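PDB 3N1C: ATP-dependent 6-phosphofructokinase isozyme 2 from Escherichia coli, which catalyses the ATP-dependent phosphorylation of D-fructose 6-phosphate to fructose 1,6-bisphosphate, the first committing step of glycolysis, with magnesium as cofactor. Local coordinates for residues L13-I18 against Q91-H96; G63-H68 against K86-Q91. One frame throughout, in Å; residues are numbered along the deposited sequence.

Interaction 1 (L13-I18 against Q91-H96). With F6P (6-O-phosphono-beta-D-fructofuranose), chain E.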
loop_
_atom_site.group_PDB
_atom_site.type_symbol
_atom_site.label_atom_id
_atom_site.label_comp_id
_atom_site.label_asym_id
_atom_site.label_seq_id
_atom_site.Cartn_x
_atom_site.Cartn_y
_atom_site.Cartn_z
ATOM N N LEU A 13 -8.740 26.606 -4.186
ATOM C CA LEU A 13 -10.067 26.131 -4.540
ATOM C C LEU A 13 -10.024 24.613 -4.401
ATOM O O LEU A 13 -9.426 23.926 -5.227
ATOM C CB LEU A 13 -10.412 26.520 -5.977
ATOM C CG LEU A 13 -11.732 25.971 -6.528
ATOM C CD1 LEU A 13 -12.925 26.600 -5.811
ATOM C CD2 LEU A 13 -11.827 26.216 -8.032
ATOM N N ASP A 14 -10.637 24.095 -3.342
ATOM C CA ASP A 14 -10.591 22.667 -3.053
ATOM C C ASP A 14 -11.632 21.894 -3.867
ATOM O O ASP A 14 -12.831 22.099 -3.699
ATOM C CB ASP A 14 -10.859 22.416 -1.559
ATOM C CG ASP A 14 -9.681 22.767 -0.674
ATOM O OD1 ASP A 14 -8.606 23.143 -1.188
ATOM O OD2 ASP A 14 -9.841 22.665 0.560
ATOM N N SER A 15 -11.177 20.997 -4.734
ATOM C CA SER A 15 -12.094 20.116 -5.453
ATOM C C SER A 15 -12.127 18.755 -4.759
ATOM O O SER A 15 -11.107 18.281 -4.254
ATOM C CB SER A 15 -11.675 19.973 -6.918
ATOM O OG SER A 15 -10.371 19.426 -7.014
ATOM N N ALA A 16 -13.308 18.145 -4.714
ATOM C CA ALA A 16 -13.479 16.832 -4.095
ATOM C C ALA A 16 -14.237 15.895 -5.031
ATOM O O ALA A 16 -15.200 16.303 -5.684
ATOM C CB ALA A 16 -14.210 16.962 -2.771
ATOM N N THR A 17 -13.799 14.640 -5.094
ATOM C CA THR A 17 -14.415 13.665 -5.984
ATOM C C THR A 17 -14.467 12.282 -5.344
ATOM O O THR A 17 -13.796 12.017 -4.347
ATOM C CB THR A 17 -13.670 13.560 -7.331
ATOM O OG1 THR A 17 -14.413 12.727 -8.225
ATOM C CG2 THR A 17 -12.289 12.950 -7.136
ATOM N N ILE A 18 -15.265 11.402 -5.935
ATOM C CA ILE A 18 -15.421 10.047 -5.422
ATOM C C ILE A 18 -15.088 9.045 -6.512
ATOM O O ILE A 18 -15.461 9.223 -7.673
ATOM C CB ILE A 18 -16.859 9.788 -4.938
ATOM C CG1 ILE A 18 -17.335 10.924 -4.031
ATOM C CG2 ILE A 18 -16.948 8.448 -4.221
ATOM C CD1 ILE A 18 -18.830 10.916 -3.789
ATOM N N GLN A 91 -5.825 24.707 -7.457
ATOM C CA GLN A 91 -6.952 23.811 -7.250
ATOM C C GLN A 91 -6.435 22.472 -6.741
ATOM O O GLN A 91 -5.794 21.717 -7.478
ATOM C CB GLN A 91 -7.752 23.631 -8.548
ATOM C CG GLN A 91 -8.908 22.635 -8.453
ATOM C CD GLN A 91 -9.831 22.677 -9.665
ATOM O OE1 GLN A 91 -10.119 23.745 -10.210
ATOM N NE2 GLN A 91 -10.316 21.509 -10.079
ATOM N N ASN A 92 -6.700 22.192 -5.470
ATOM C CA ASN A 92 -6.274 20.938 -4.865
ATOM C C ASN A 92 -7.327 19.853 -5.053
ATOM O O ASN A 92 -8.502 20.150 -5.258
ATOM C CB ASN A 92 -5.942 21.151 -3.388
ATOM C CG ASN A 92 -4.713 22.027 -3.195
ATOM O OD1 ASN A 92 -3.927 22.209 -4.124
ATOM N ND2 ASN A 92 -4.534 22.560 -1.985
ATOM N N LEU A 93 -6.907 18.595 -5.002
ATOM C CA LEU A 93 -7.832 17.500 -5.247
ATOM C C LEU A 93 -7.965 16.587 -4.041
ATOM O O LEU A 93 -6.975 16.068 -3.530
ATOM C CB LEU A 93 -7.408 16.689 -6.475
ATOM C CG LEU A 93 -8.363 15.543 -6.827
ATOM C CD1 LEU A 93 -9.760 16.070 -7.124
ATOM C CD2 LEU A 93 -7.835 14.734 -7.996
ATOM N N HIS A 94 -9.202 16.402 -3.593
ATOM C CA HIS A 94 -9.510 15.475 -2.513
ATOM C C HIS A 94 -10.235 14.278 -3.099
ATOM O O HIS A 94 -11.277 14.436 -3.733
ATOM C CB HIS A 94 -10.405 16.157 -1.473
ATOM C CG HIS A 94 -10.941 15.223 -0.432
ATOM N ND1 HIS A 94 -10.416 15.149 0.839
ATOM C CD2 HIS A 94 -11.944 14.316 -0.484
ATOM C CE1 HIS A 94 -11.080 14.237 1.532
ATOM N NE2 HIS A 94 -12.008 13.717 0.753
ATOM N N VAL A 95 -9.694 13.080 -2.892
ATOM C CA VAL A 95 -10.299 11.883 -3.460
ATOM C C VAL A 95 -10.762 10.890 -2.396
ATOM O O VAL A 95 -9.970 10.426 -1.573
ATOM C CB VAL A 95 -9.327 11.175 -4.424
ATOM C CG1 VAL A 95 -10.025 10.025 -5.125
ATOM C CG2 VAL A 95 -8.768 12.172 -5.439
ATOM N N HIS A 96 -12.049 10.561 -2.426
ATOM C CA HIS A 96 -12.611 9.571 -1.512
ATOM C C HIS A 96 -12.815 8.235 -2.210
ATOM O O HIS A 96 -13.505 8.161 -3.224
ATOM C CB HIS A 96 -13.942 10.058 -0.941
ATOM C CG HIS A 96 -14.668 9.020 -0.142
ATOM N ND1 HIS A 96 -14.424 8.808 1.197
ATOM C CD2 HIS A 96 -15.625 8.131 -0.497
ATOM C CE1 HIS A 96 -15.202 7.834 1.636
ATOM N NE2 HIS A 96 -15.940 7.405 0.629
HETATM O O1 F6P E . -5.744 22.651 6.043
HETATM C C1 F6P E . -6.635 22.299 5.029
HETATM C C2 F6P E . -6.495 23.326 3.862
HETATM O O2 F6P E . -5.717 24.537 3.992
HETATM C C3 F6P E . -7.141 23.015 2.504
HETATM O O3 F6P E . -8.424 23.513 2.276
HETATM C C4 F6P E . -6.125 22.843 1.436
HETATM O O4 F6P E . -6.387 22.504 0.101
HETATM C C5 F6P E . -4.832 22.547 2.155
HETATM O O5 F6P E . -5.192 22.635 3.578
HETATM C C6 F6P E . -3.713 23.536 1.787
HETATM O O6 F6P E . -2.542 23.128 2.449
HETATM P P F6P E . -1.198 24.088 2.532
HETATM O O1P F6P E . -1.545 25.533 3.254
HETATM O O2P F6P E . -0.608 24.400 1.029
HETATM O O3P F6P E . -0.190 23.412 3.339
#
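Leu13 to Ile18 and Gln91 to His96 run side by side as parallel strands, their axes 4.6 Å apart at closest approach and inclined by 24°. In register Ser15 faces Leu93 and Thr17 faces Val95. Ser15 N gives its hydrogen to Asn92 O and Ser15 O receives that of His94 N (2.8 Å); Thr17 repeats the pattern with His94 O and His96 N, the last bond being almost straight at 175°. At the start of the pair the bond from Asn92 N to Leu13 O is weak.

Ser15 OG, at chi1 60°, lies between its own N and carbonyl carbon, a torsion that swings it back to Asn92 O at 2.7 Å. This carbonyl thus takes two bonds from one residue, the hydroxyl tilted from its plane. An alanine at Ser15 would probably cost Asn92 O the hydroxyl's bond and lose the contact of OG with Leu93 CD1, 3.4 Å away. Further along the same face, Thr17 CG2 and Val95 CG2 lie side by side, 4.0 Å apart.

On the other face Asp14 and Asn92 grip the sugar of fructose 6-phosphate: O4 donates to Asp14 OD1 and accepts from Asn92 ND2 (2.8 Å), while O3 lies against Asp14 OD2 at a distance too short to be taken at face value. A carboxylate suits a sugar hydroxyl as donor, and the amide supplies an N-H; Asn92 OD1 is held by Met108 N.

Strands 34-38 and 103-107 flank the pair, helix 63-75 covers Leu13, and Leu93 and Val95 pack on Leu93 and Phe106 of the second subunit.

Interaction 2 (G63-H68 against K86-Q91); sequences GATGEH and KDWTRQ. With F6P (6-O-phosphono-beta-D-fructofuranose), chain E.
Trp88 lays one face of its indole over the first turn of helix 63-75. Gly63 CA sits above the five-membered ring in a CH-pi contact, and Ala64 N lies 3.4 Å above the same ring plane, on the side of CZ2 and CH2. Ala64 CB continues the contact, 3.6 Å from Trp88 CH2. Glycine suits position 63 twice over: its phi is positive, and a side chain there would run into the indole. Trp88 CG stands anti to the carbonyl carbon (chi1 -83°), which carries the broad ring across this turn.

Thr65 points toward the loop and supplies the polar link. Its OG1 donates to Thr89 O at 2.8 Å, in the carbonyl plane and on a lone pair, with a C=O...donor angle of 120°. Its methyl CG2 turns instead to Gln91 OE1, 3.9 Å away, the two side chains crossing at about a right angle. Thr89 OG1 lies close over Gly66 CA (3.2 Å), where a side chain on the helix would be tight; that hydroxyl is itself bonded to Gly62 N.

Arg90 turns away from the helix and extends to the substrate. NH1 and NH2 both donate to F6P O2P, at 2.7 and 2.9 Å, with the phosphate in the guanidinium plane at its edge. Backbone carbonyls of Ala10, Pro11 and Met108 hold the guanidinium in turn. Here the loop between strands 80-85 and 91-97, packed on helix 63-75, contributes Arg90 to the phosphate end of the fructose 6-phosphate site of this PfkB-family kinase.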
loop_
_atom_site.group_PDB
_atom_site.type_symbol
_atom_site.label_atom_id
_atom_site.label_comp_id
_atom_site.label_asym_id
_atom_site.label_seq_id
_atom_site.Cartn_x
_atom_site.Cartn_y
_atom_site.Cartn_z
ATOM N N GLY A 63 -7.757 34.468 -11.531
ATOM C CA GLY A 63 -8.417 33.670 -12.551
ATOM C C GLY A 63 -9.799 33.196 -12.147
ATOM O O GLY A 63 -10.312 33.569 -11.092
ATOM N N ALA A 64 -10.405 32.368 -12.992
ATOM C CA ALA A 64 -11.744 31.855 -12.729
ATOM C C ALA A 64 -11.798 31.037 -11.440
ATOM O O ALA A 64 -12.824 31.000 -10.759
ATOM C CB ALA A 64 -12.237 31.029 -13.904
ATOM N N THR A 65 -10.695 30.372 -11.113
ATOM C CA THR A 65 -10.633 29.590 -9.882
ATOM C C THR A 65 -10.711 30.513 -8.672
ATOM O O THR A 65 -11.376 30.210 -7.687
ATOM C CB THR A 65 -9.347 28.740 -9.804
ATOM O OG1 THR A 65 -8.216 29.550 -10.144
ATOM C CG2 THR A 65 -9.425 27.561 -10.763
ATOM N N GLY A 66 -10.020 31.642 -8.754
ATOM C CA GLY A 66 -10.078 32.642 -7.707
ATOM C C GLY A 66 -11.496 33.151 -7.532
ATOM O O GLY A 66 -11.978 33.277 -6.407
ATOM N N GLU A 67 -12.168 33.431 -8.648
ATOM C CA GLU A 67 -13.564 33.861 -8.623
ATOM C C GLU A 67 -14.470 32.806 -8.007
ATOM O O GLU A 67 -15.392 33.132 -7.260
ATOM C CB GLU A 67 -14.057 34.177 -10.035
ATOM C CG GLU A 67 -13.417 35.395 -10.660
ATOM C CD GLU A 67 -13.812 35.567 -12.113
ATOM O OE1 GLU A 67 -12.958 36.016 -12.905
ATOM O OE2 GLU A 67 -14.968 35.243 -12.466
ATOM N N HIS A 68 -14.211 31.545 -8.341
ATOM C CA HIS A 68 -14.966 30.424 -7.791
ATOM C C HIS A 68 -14.790 30.356 -6.266
ATOM O O HIS A 68 -15.746 30.136 -5.526
ATOM C CB HIS A 68 -14.488 29.116 -8.433
ATOM C CG HIS A 68 -15.461 27.983 -8.310
ATOM N ND1 HIS A 68 -16.371 27.887 -7.280
ATOM C CD2 HIS A 68 -15.642 26.880 -9.076
ATOM C CE1 HIS A 68 -17.087 26.786 -7.427
ATOM N NE2 HIS A 68 -16.663 26.156 -8.507
ATOM N N LYS A 86 -2.722 37.946 -10.698
ATOM C CA LYS A 86 -2.505 37.467 -12.073
ATOM C C LYS A 86 -2.422 35.944 -12.272
ATOM O O LYS A 86 -3.032 35.400 -13.195
ATOM C CB LYS A 86 -1.261 38.130 -12.671
ATOM C CG LYS A 86 -1.468 39.578 -13.087
ATOM C CD LYS A 86 -0.196 40.171 -13.671
ATOM C CE LYS A 86 0.138 39.547 -15.017
ATOM N NZ LYS A 86 0.595 38.138 -14.876
ATOM N N ASP A 87 -1.679 35.261 -11.402
ATOM C CA ASP A 87 -1.576 33.806 -11.436
ATOM C C ASP A 87 -2.836 33.161 -10.834
ATOM O O ASP A 87 -3.318 33.575 -9.775
ATOM C CB ASP A 87 -0.311 33.350 -10.704
ATOM C CG ASP A 87 0.158 31.972 -11.144
ATOM O OD1 ASP A 87 -0.076 31.607 -12.318
ATOM O OD2 ASP A 87 0.770 31.255 -10.318
ATOM N N TRP A 88 -3.374 32.158 -11.521
ATOM C CA TRP A 88 -4.641 31.540 -11.131
ATOM C C TRP A 88 -4.565 30.781 -9.805
ATOM O O TRP A 88 -3.625 30.028 -9.561
ATOM C CB TRP A 88 -5.132 30.599 -12.230
ATOM C CG TRP A 88 -5.867 31.283 -13.343
ATOM C CD1 TRP A 88 -5.561 32.487 -13.919
ATOM C CD2 TRP A 88 -7.023 30.793 -14.032
ATOM N NE1 TRP A 88 -6.462 32.777 -14.915
ATOM C CE2 TRP A 88 -7.371 31.752 -15.005
ATOM C CE3 TRP A 88 -7.803 29.636 -13.917
ATOM C CZ2 TRP A 88 -8.461 31.592 -15.858
ATOM C CZ3 TRP A 88 -8.885 29.476 -14.766
ATOM C CH2 TRP A 88 -9.204 30.450 -15.721
ATOM N N THR A 89 -5.573 30.982 -8.959
ATOM C CA THR A 89 -5.674 30.272 -7.685
ATOM C C THR A 89 -5.535 28.765 -7.881
ATOM O O THR A 89 -6.178 28.186 -8.749
ATOM C CB THR A 89 -7.029 30.564 -7.004
ATOM O OG1 THR A 89 -7.093 31.951 -6.659
ATOM C CG2 THR A 89 -7.195 29.731 -5.749
ATOM N N ARG A 90 -4.690 28.134 -7.073
ATOM C CA ARG A 90 -4.480 26.693 -7.176
ATOM C C ARG A 90 -5.761 25.908 -6.894
ATOM O O ARG A 90 -6.658 26.370 -6.174
ATOM C CB ARG A 90 -3.388 26.238 -6.210
ATOM C CG ARG A 90 -3.816 26.310 -4.752
ATOM C CD ARG A 90 -2.778 25.730 -3.821
ATOM N NE ARG A 90 -2.967 26.203 -2.451
ATOM C CZ ARG A 90 -2.418 25.639 -1.377
ATOM N NH1 ARG A 90 -1.648 24.568 -1.508
ATOM N NH2 ARG A 90 -2.645 26.143 -0.165
ATOM N N GLN A 91 -5.825 24.707 -7.457
ATOM C CA GLN A 91 -6.952 23.811 -7.250
ATOM C C GLN A 91 -6.435 22.472 -6.741
ATOM O O GLN A 91 -5.794 21.717 -7.478
ATOM C CB GLN A 91 -7.752 23.631 -8.548
ATOM C CG GLN A 91 -8.908 22.635 -8.453
ATOM C CD GLN A 91 -9.831 22.677 -9.665
ATOM O OE1 GLN A 91 -10.119 23.745 -10.210
ATOM N NE2 GLN A 91 -10.316 21.509 -10.079
HETATM O O1 F6P E . -5.744 22.651 6.043
HETATM C C1 F6P E . -6.635 22.299 5.029
HETATM C C2 F6P E . -6.495 23.326 3.862
HETATM O O2 F6P E . -5.717 24.537 3.992
HETATM C C3 F6P E . -7.141 23.015 2.504
HETATM O O3 F6P E . -8.424 23.513 2.276
HETATM C C4 F6P E . -6.125 22.843 1.436
HETATM O O4 F6P E . -6.387 22.504 0.101
HETATM C C5 F6P E . -4.832 22.547 2.155
HETATM O O5 F6P E . -5.192 22.635 3.578
HETATM C C6 F6P E . -3.713 23.536 1.787
HETATM O O6 F6P E . -2.542 23.128 2.449
HETATM P P F6P E . -1.198 24.088 2.532
HETATM O O1P F6P E . -1.545 25.533 3.254
HETATM O O2P F6P E . -0.608 24.400 1.029
HETATM O O3P F6P E . -0.190 23.412 3.339
#

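How the interactions relate
The centres of interactions 1 and 2 lie 15 Å apart, and Gln91 belongs to both, where the loop passes into the strand. Along the chain strand 12-19 comes first, then helix 63-75, then the loop and strand 91-97, so both segments of interaction 2 fall between the two strands of interaction 1 or overlap the second. They meet directly: Leu13 N probably bonds to Arg90 O at 2.9 Å, and Leu13 packs on Thr65 and His68. Interaction 1 belongs to the mixed four-stranded sheet, whereas interaction 2 joins the helix after strand 55-62 to the loop after strand 80-85, neighbours in the parallel sheet. Interaction 1 meets ring hydroxyls of fructose 6-phosphate and interaction 2 its phosphate; both touch the second subunit.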